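PDB 3WZ4: DotI from Legionella pneumophila, which is a component of an inner-membrane complex essential for type IVB secretion, here represented by its periplasmic domain, whose exact biochemical role is unknown. Local coordinates for residues A9-A14 / P76-K81; W13-A18 / V92-L97. All blocks are in the same frame, centred on the assembly; numbering follows the deposited sequence.

Contact 1. Residues A9-A14 / P76-K81; sequences AVLQWA and PIILQK
Leu11, on one side of helix 7-21, packs with the forked end of its side chain against Pro76 and Ile78, where strand 67-84 passes beneath the helix. The domain belongs to the NTF2 clan, in which helices lie on one face of a curved antiparallel sheet, and this contact joins the first long helix to that sheet near the surface of the domain. It illustrates how a single branched side chain can bridge a helix and an irregular strand. Leu11 keeps CG beside its backbone N and anti to the carbonyl carbon (chi1 -74°), which points CG at the strand, and chi2 (157°) sets the two methyls against it. CD2 does most of the touching: it lies 3.8 Å from Pro76 CB, at the ring, and comes to 3.5 Å from Pro76 O, an apolar approach to a backbone carbonyl. The same methyl reaches Ile78, with Leu11 CD2 3.8 Å from Ile78 CG1, while the other branch lies across the end of the isoleucine, Leu11 CD1 being 4.1 Å from Ile78 CD1.

Between Pro76 and Ile78, Ile77 turns its side chain away from the helix. Ile78 does not aim its CB straight at the helix; its longer branch supplies the approach, with CG1 anti to the carbonyl carbon (chi1 -64°) and CD1 extended beyond it. The two side chains cross at about a right angle. Just after this point the chain turns a corner at Leu79, and further along Lys81 makes a salt bridge to Asp7 near the start of the same helix, a polar complement to the apolar packing. At the proline, the ring's CG makes a looser approach to the helix backbone, Pro76 CG to Leu11 O being 4.0 Å.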
ATOM      1  N   ALA A   9     -10.185  -8.933  -9.520  1.00 22.34           N
ATOM      2  CA  ALA A   9      -9.464  -7.785 -10.056  1.00 21.97           C
ATOM      3  C   ALA A   9      -9.023  -6.843  -8.942  1.00 23.67           C
ATOM      4  O   ALA A   9      -7.878  -6.391  -8.915  1.00 22.18           O
ATOM      5  CB  ALA A   9     -10.322  -7.043 -11.062  1.00 24.45           C
ATOM      6  N   VAL A  10      -9.943  -6.543  -8.031  1.00 19.67           N
ATOM      7  CA  VAL A  10      -9.648  -5.671  -6.899  1.00 20.47           C
ATOM      8  C   VAL A  10      -8.529  -6.255  -6.037  1.00 15.09           C
ATOM      9  O   VAL A  10      -7.677  -5.526  -5.534  1.00 13.69           O
ATOM     10  CB  VAL A  10     -10.896  -5.435  -6.029  1.00 17.99           C
ATOM     11  CG1 VAL A  10     -10.522  -4.717  -4.743  1.00 14.21           C
ATOM     12  CG2 VAL A  10     -11.953  -4.656  -6.806  1.00 17.59           C
ATOM     13  N   LEU A  11      -8.532  -7.572  -5.873  1.00 16.16           N
ATOM     14  CA  LEU A  11      -7.494  -8.243  -5.096  1.00 16.32           C
ATOM     15  C   LEU A  11      -6.112  -8.100  -5.737  1.00 16.86           C
ATOM     16  O   LEU A  11      -5.167  -7.652  -5.091  1.00 15.74           O
ATOM     17  CB  LEU A  11      -7.846  -9.715  -4.883  1.00 15.56           C
ATOM     18  CG  LEU A  11      -8.958  -9.979  -3.865  1.00 16.50           C
ATOM     19  CD1 LEU A  11      -9.617 -11.327  -4.102  1.00 19.05           C
ATOM     20  CD2 LEU A  11      -8.421  -9.883  -2.449  1.00 14.03           C
ATOM     21  N   GLN A  12      -5.997  -8.480  -7.005  1.00 19.13           N
ATOM     22  CA  GLN A  12      -4.731  -8.345  -7.719  1.00 23.81           C
ATOM     23  C   GLN A  12      -4.211  -6.919  -7.602  1.00 21.80           C
ATOM     24  O   GLN A  12      -3.020  -6.691  -7.388  1.00 23.25           O
ATOM     25  CB  GLN A  12      -4.883  -8.722  -9.194  1.00 25.04           C
ATOM     26  CG  GLN A  12      -5.221 -10.185  -9.434  1.00 29.85           C
ATOM     27  CD  GLN A  12      -4.859 -10.639 -10.838  1.00 43.51           C
ATOM     28  OE1 GLN A  12      -3.874 -10.176 -11.419  1.00 46.96           O
ATOM     29  NE2 GLN A  12      -5.657 -11.545 -11.393  1.00 43.97           N
ATOM     30  N   TRP A  13      -5.122  -5.961  -7.729  1.00 18.74           N
ATOM     31  CA  TRP A  13      -4.781  -4.550  -7.623  1.00 17.45           C
ATOM     32  C   TRP A  13      -4.265  -4.194  -6.226  1.00 20.72           C
ATOM     33  O   TRP A  13      -3.262  -3.490  -6.087  1.00 17.84           O
ATOM     34  CB  TRP A  13      -5.998  -3.699  -7.976  1.00 17.14           C
ATOM     35  CG  TRP A  13      -5.727  -2.231  -8.050  1.00 22.51           C
ATOM     36  CD1 TRP A  13      -5.280  -1.534  -9.136  1.00 22.58           C
ATOM     37  CD2 TRP A  13      -5.903  -1.271  -7.002  1.00 18.45           C
ATOM     38  NE1 TRP A  13      -5.159  -0.200  -8.825  1.00 22.19           N
ATOM     39  CE2 TRP A  13      -5.539  -0.013  -7.523  1.00 18.84           C
ATOM     40  CE3 TRP A  13      -6.332  -1.354  -5.674  1.00 19.20           C
ATOM     41  CZ2 TRP A  13      -5.590   1.152  -6.762  1.00 17.84           C
ATOM     42  CZ3 TRP A  13      -6.380  -0.196  -4.919  1.00 19.24           C
ATOM     43  CH2 TRP A  13      -6.011   1.041  -5.467  1.00 16.05           C
ATOM     44  N   ALA A  14      -4.957  -4.677  -5.197  1.00 17.81           N
ATOM     45  CA  ALA A  14      -4.555  -4.429  -3.815  1.00 16.21           C
ATOM     46  C   ALA A  14      -3.174  -5.021  -3.541  1.00 14.68           C
ATOM     47  O   ALA A  14      -2.377  -4.451  -2.796  1.00 12.98           O
ATOM     48  CB  ALA A  14      -5.585  -5.004  -2.848  1.00 12.39           C
ATOM     49  N   PRO A  76      -3.980 -12.363  -1.035  1.00 16.00           N
ATOM     50  CA  PRO A  76      -4.836 -11.352  -0.410  1.00 14.02           C
ATOM     51  C   PRO A  76      -6.261 -11.869  -0.285  1.00 15.83           C
ATOM     52  O   PRO A  76      -6.721 -12.607  -1.157  1.00 17.14           O
ATOM     53  CB  PRO A  76      -4.778 -10.187  -1.400  1.00 13.44           C
ATOM     54  CG  PRO A  76      -4.472 -10.823  -2.710  1.00 14.95           C
ATOM     55  CD  PRO A  76      -3.556 -11.968  -2.390  1.00 17.95           C
ATOM     56  N   ILE A  77      -6.946 -11.491   0.788  1.00 11.97           N
ATOM     57  CA  ILE A  77      -8.318 -11.934   1.000  1.00 15.00           C
ATOM     58  C   ILE A  77      -9.248 -10.757   1.265  1.00 14.20           C
ATOM     59  O   ILE A  77      -8.842  -9.745   1.834  1.00 11.06           O
ATOM     60  CB  ILE A  77      -8.422 -12.919   2.186  1.00 17.12           C
ATOM     61  CG1 ILE A  77      -7.970 -12.243   3.481  1.00 18.00           C
ATOM     62  CG2 ILE A  77      -7.601 -14.176   1.918  1.00 18.48           C
ATOM     63  CD1 ILE A  77      -7.981 -13.165   4.685  1.00 20.55           C
ATOM     64  N   ILE A  78     -10.496 -10.892   0.833  1.00 13.43           N
ATOM     65  CA  ILE A  78     -11.517  -9.906   1.153  1.00 12.24           C
ATOM     66  C   ILE A  78     -12.139 -10.264   2.495  1.00 11.94           C
ATOM     67  O   ILE A  78     -12.810 -11.286   2.618  1.00 10.92           O
ATOM     68  CB  ILE A  78     -12.608  -9.857   0.073  1.00 12.22           C
ATOM     69  CG1 ILE A  78     -12.011  -9.388  -1.256  1.00 15.32           C
ATOM     70  CG2 ILE A  78     -13.753  -8.943   0.500  1.00 10.18           C
ATOM     71  CD1 ILE A  78     -12.945  -9.549  -2.430  1.00 13.22           C
ATOM     72  N   LEU A  79     -11.892  -9.434   3.503  1.00 13.12           N
ATOM     73  CA  LEU A  79     -12.465  -9.643   4.826  1.00 11.67           C
ATOM     74  C   LEU A  79     -13.948  -9.302   4.810  1.00 14.28           C
ATOM     75  O   LEU A  79     -14.754  -9.929   5.499  1.00 12.18           O
ATOM     76  CB  LEU A  79     -11.751  -8.775   5.866  1.00 12.03           C
ATOM     77  CG  LEU A  79     -10.247  -8.983   6.064  1.00 15.12           C
ATOM     78  CD1 LEU A  79      -9.709  -7.981   7.069  1.00 15.00           C
ATOM     79  CD2 LEU A  79      -9.943 -10.410   6.511  1.00 14.94           C
ATOM     80  N   GLN A  80     -14.300  -8.298   4.014  1.00 14.72           N
ATOM     81  CA  GLN A  80     -15.669  -7.812   3.958  1.00 12.59           C
ATOM     82  C   GLN A  80     -15.834  -6.867   2.775  1.00 11.92           C
ATOM     83  O   GLN A  80     -14.908  -6.139   2.420  1.00 10.93           O
ATOM     84  CB  GLN A  80     -16.021  -7.092   5.260  1.00 13.31           C
ATOM     85  CG  GLN A  80     -17.463  -6.638   5.352  1.00 16.56           C
ATOM     86  CD  GLN A  80     -17.840  -6.175   6.747  1.00 19.57           C
ATOM     87  OE1 GLN A  80     -17.072  -5.480   7.413  1.00 19.21           O
ATOM     88  NE2 GLN A  80     -19.025  -6.570   7.200  1.00 17.86           N
ATOM     89  N   LYS A  81     -17.012  -6.890   2.161  1.00  8.91           N
ATOM     90  CA  LYS A  81     -17.322  -5.971   1.076  1.00 10.54           C
ATOM     91  C   LYS A  81     -18.746  -5.450   1.210  1.00 13.43           C
ATOM     92  O   LYS A  81     -19.568  -6.041   1.909  1.00 11.74           O
ATOM     93  CB  LYS A  81     -17.112  -6.636  -0.289  1.00 10.58           C
ATOM     94  CG  LYS A  81     -17.937  -7.898  -0.514  1.00 11.15           C
ATOM     95  CD  LYS A  81     -17.626  -8.525  -1.872  1.00  9.55           C
ATOM     96  CE  LYS A  81     -18.475  -9.763  -2.121  1.00 10.79           C
ATOM     97  NZ  LYS A  81     -18.275 -10.302  -3.494  1.00  8.07           N
TER

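Contact 2. Residues W13-A18 / V92-L97; sequences WANQAA and VQMPIL
Met94, a selenomethionine here, lays its selenium and terminal methyl against the side-chain amide of Asn15, and the same methyl goes on to meet Ala18. This is helix-on-sheet packing of the NTF2-like kind: helix 7-21 rests on strand 87-101 in the interior of the domain, the short segments crossing at -50° with their axes 9.3 Å apart at closest approach. Such close seating illustrates the value of small residues on a helix face, since Ala14 and Ala18, one turn apart, both point their CB atoms toward the strand. Ala14 receives one branch of Val92, with Ala14 CB 3.7 Å from Val92 CG1.

The methionine fills the next helix-facing position along the strand, two residues on. Its CG is anti to the backbone N (chi1 -166°) and the chain stays extended as far as selenium, then bends at the last torsion (chi3 71°), which brings the methyl to Ala18: Met94 CE lies 3.7 Å from Ala18 CB. Asn15 runs obliquely to this chain. Its amide carbon makes the nearest approach to the selenium, Asn15 CG to Met94 SE being 3.5 Å, so a polar group is packed here by van der Waals contact. Neighbouring strands close the surroundings, Met115 of strand 106-119 touching Ala14 while Ala72 and Pro76 of strand 67-84 touch Met94. The carbonyl end of the asparagine amide meets the methyl as well, with Asn15 OD1 3.5 Å from Met94 CE.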
ATOM      1  N   TRP A  13      -5.122  -5.961  -7.729  1.00 18.74           N
ATOM      2  CA  TRP A  13      -4.781  -4.550  -7.623  1.00 17.45           C
ATOM      3  C   TRP A  13      -4.265  -4.194  -6.226  1.00 20.72           C
ATOM      4  O   TRP A  13      -3.262  -3.490  -6.087  1.00 17.84           O
ATOM      5  CB  TRP A  13      -5.998  -3.699  -7.976  1.00 17.14           C
ATOM      6  CG  TRP A  13      -5.727  -2.231  -8.050  1.00 22.51           C
ATOM      7  CD1 TRP A  13      -5.280  -1.534  -9.136  1.00 22.58           C
ATOM      8  CD2 TRP A  13      -5.903  -1.271  -7.002  1.00 18.45           C
ATOM      9  NE1 TRP A  13      -5.159  -0.200  -8.825  1.00 22.19           N
ATOM     10  CE2 TRP A  13      -5.539  -0.013  -7.523  1.00 18.84           C
ATOM     11  CE3 TRP A  13      -6.332  -1.354  -5.674  1.00 19.20           C
ATOM     12  CZ2 TRP A  13      -5.590   1.152  -6.762  1.00 17.84           C
ATOM     13  CZ3 TRP A  13      -6.380  -0.196  -4.919  1.00 19.24           C
ATOM     14  CH2 TRP A  13      -6.011   1.041  -5.467  1.00 16.05           C
ATOM     15  N   ALA A  14      -4.957  -4.677  -5.197  1.00 17.81           N
ATOM     16  CA  ALA A  14      -4.555  -4.429  -3.815  1.00 16.21           C
ATOM     17  C   ALA A  14      -3.174  -5.021  -3.541  1.00 14.68           C
ATOM     18  O   ALA A  14      -2.377  -4.451  -2.796  1.00 12.98           O
ATOM     19  CB  ALA A  14      -5.585  -5.004  -2.848  1.00 12.39           C
ATOM     20  N   ASN A  15      -2.905  -6.169  -4.152  1.00 13.98           N
ATOM     21  CA  ASN A  15      -1.602  -6.811  -4.063  1.00 14.78           C
ATOM     22  C   ASN A  15      -0.510  -5.898  -4.607  1.00 16.26           C
ATOM     23  O   ASN A  15       0.541  -5.738  -3.990  1.00 15.84           O
ATOM     24  CB  ASN A  15      -1.615  -8.133  -4.836  1.00 21.46           C
ATOM     25  CG  ASN A  15      -0.342  -8.940  -4.650  1.00 22.93           C
ATOM     26  OD1 ASN A  15       0.693  -8.410  -4.249  1.00 23.59           O
ATOM     27  ND2 ASN A  15      -0.415 -10.233  -4.948  1.00 27.68           N
ATOM     28  N   GLN A  16      -0.769  -5.296  -5.765  1.00 16.53           N
ATOM     29  CA  GLN A  16       0.187  -4.388  -6.392  1.00 17.82           C
ATOM     30  C   GLN A  16       0.446  -3.166  -5.519  1.00 14.74           C
ATOM     31  O   GLN A  16       1.595  -2.780  -5.302  1.00 14.69           O
ATOM     32  CB  GLN A  16      -0.325  -3.928  -7.758  1.00 18.51           C
ATOM     33  CG  GLN A  16      -0.702  -5.053  -8.705  1.00 29.59           C
ATOM     34  CD  GLN A  16      -1.348  -4.539  -9.983  1.00 38.93           C
ATOM     35  OE1 GLN A  16      -2.378  -5.053 -10.422  1.00 39.17           O
ATOM     36  NE2 GLN A  16      -0.745  -3.518 -10.583  1.00 38.60           N
ATOM     37  N   ALA A  17      -0.630  -2.559  -5.027  1.00 12.06           N
ATOM     38  CA  ALA A  17      -0.528  -1.346  -4.223  1.00 17.58           C
ATOM     39  C   ALA A  17       0.263  -1.586  -2.939  1.00 12.77           C
ATOM     40  O   ALA A  17       1.083  -0.756  -2.538  1.00 13.67           O
ATOM     41  CB  ALA A  17      -1.920  -0.794  -3.908  1.00 12.89           C
ATOM     42  N   ALA A  18       0.011  -2.724  -2.300  1.00 11.01           N
ATOM     43  CA  ALA A  18       0.692  -3.078  -1.061  1.00 11.81           C
ATOM     44  C   ALA A  18       2.191  -3.235  -1.293  1.00 11.90           C
ATOM     45  O   ALA A  18       3.003  -2.691  -0.548  1.00 13.81           O
ATOM     46  CB  ALA A  18       0.100  -4.359  -0.472  1.00 11.14           C
ATOM     47  N   VAL A  92      -9.533  -5.375   2.208  1.00  9.57           N
ATOM     48  CA  VAL A  92      -8.587  -6.388   1.752  1.00 10.87           C
ATOM     49  C   VAL A  92      -7.361  -6.516   2.652  1.00 13.33           C
ATOM     50  O   VAL A  92      -6.765  -5.519   3.053  1.00 13.21           O
ATOM     51  CB  VAL A  92      -8.111  -6.090   0.318  1.00 10.97           C
ATOM     52  CG1 VAL A  92      -6.962  -7.007  -0.067  1.00  8.84           C
ATOM     53  CG2 VAL A  92      -9.271  -6.219  -0.663  1.00 12.07           C
ATOM     54  N   GLN A  93      -6.981  -7.755   2.948  1.00 12.14           N
ATOM     55  CA  GLN A  93      -5.854  -8.020   3.826  1.00 14.71           C
ATOM     56  C   GLN A  93      -4.849  -8.956   3.164  1.00 15.48           C
ATOM     57  O   GLN A  93      -5.230  -9.919   2.497  1.00 14.34           O
ATOM     58  CB  GLN A  93      -6.344  -8.623   5.140  1.00 12.27           C
ATOM     59  CG  GLN A  93      -5.252  -8.826   6.171  1.00 15.93           C
ATOM     60  CD  GLN A  93      -5.800  -9.245   7.517  1.00 18.47           C
ATOM     61  OE1 GLN A  93      -6.217  -8.406   8.316  1.00 20.04           O
ATOM     62  NE2 GLN A  93      -5.817 -10.550   7.770  1.00 14.89           N
HETATM   63  N   MSE A  94      -3.566  -8.664   3.347  1.00 15.18           N
HETATM   64  CA  MSE A  94      -2.506  -9.486   2.776  1.00 16.82           C
HETATM   65  C   MSE A  94      -1.244  -9.407   3.623  1.00 16.38           C
HETATM   66  O   MSE A  94      -0.802  -8.318   3.983  1.00 14.47           O
HETATM   67  CB  MSE A  94      -2.194  -9.052   1.339  1.00 14.18           C
HETATM   68  CG  MSE A  94      -1.356 -10.061   0.559  1.00 16.12           C
HETATM   69 SE   MSE A  94      -0.933  -9.492  -1.262  1.00 28.08          SE
HETATM   70  CE  MSE A  94       0.336  -8.075  -0.831  1.00 18.92           C
ATOM     71  N   PRO A  95      -0.667 -10.569   3.956  1.00 19.79           N
ATOM     72  CA  PRO A  95       0.603 -10.626   4.683  1.00 18.17           C
ATOM     73  C   PRO A  95       1.783 -10.496   3.723  1.00 14.20           C
ATOM     74  O   PRO A  95       1.720 -10.995   2.601  1.00 17.94           O
ATOM     75  CB  PRO A  95       0.579 -12.025   5.296  1.00 17.36           C
ATOM     76  CG  PRO A  95      -0.178 -12.837   4.298  1.00 18.48           C
ATOM     77  CD  PRO A  95      -1.216 -11.912   3.698  1.00 17.40           C
ATOM     78  N   ILE A  96       2.846  -9.832   4.158  1.00 13.48           N
ATOM     79  CA  ILE A  96       4.007  -9.626   3.303  1.00 17.59           C
ATOM     80  C   ILE A  96       5.311  -9.806   4.069  1.00 18.19           C
ATOM     81  O   ILE A  96       5.340  -9.723   5.298  1.00 16.59           O
ATOM     82  CB  ILE A  96       4.005  -8.210   2.673  1.00 15.79           C
ATOM     83  CG1 ILE A  96       4.108  -7.140   3.761  1.00 14.92           C
ATOM     84  CG2 ILE A  96       2.764  -7.998   1.826  1.00 16.41           C
ATOM     85  CD1 ILE A  96       4.103  -5.719   3.228  1.00 14.49           C
ATOM     86  N   LEU A  97       6.386 -10.056   3.330  1.00 17.81           N
ATOM     87  CA  LEU A  97       7.723 -10.082   3.907  1.00 17.72           C
ATOM     88  C   LEU A  97       8.523  -8.896   3.380  1.00 15.57           C
ATOM     89  O   LEU A  97       8.880  -8.855   2.205  1.00 16.88           O
ATOM     90  CB  LEU A  97       8.439 -11.389   3.566  1.00 16.56           C
ATOM     91  CG  LEU A  97       9.850 -11.519   4.147  1.00 20.74           C
ATOM     92  CD1 LEU A  97       9.798 -11.513   5.670  1.00 20.04           C
ATOM     93  CD2 LEU A  97      10.548 -12.771   3.625  1.00 22.88           C
TER

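How the contacts relate
Both contacts seat helix 7-21 on the same antiparallel sheet, drawing on consecutive turns of that helix, yet they differ with depth. Contact 1 lies at the surface, about 12 Å from the chain centre to its own centre, where one leucine spans an irregular part of strand 67-84. Contact 2 is buried, its centre about 7 Å from that point, and sets small alanines against larger side chains on the regular strand 87-101. Contact 1 is wholly apolar between side chains, whereas contact 2 admits an amide. The two strands are sheet neighbours, joined by a probable hydrogen bond from Ile77 N to Gln93 O (2.9 Å), and Ile77 O lies 3.8 Å from Val92 CG1.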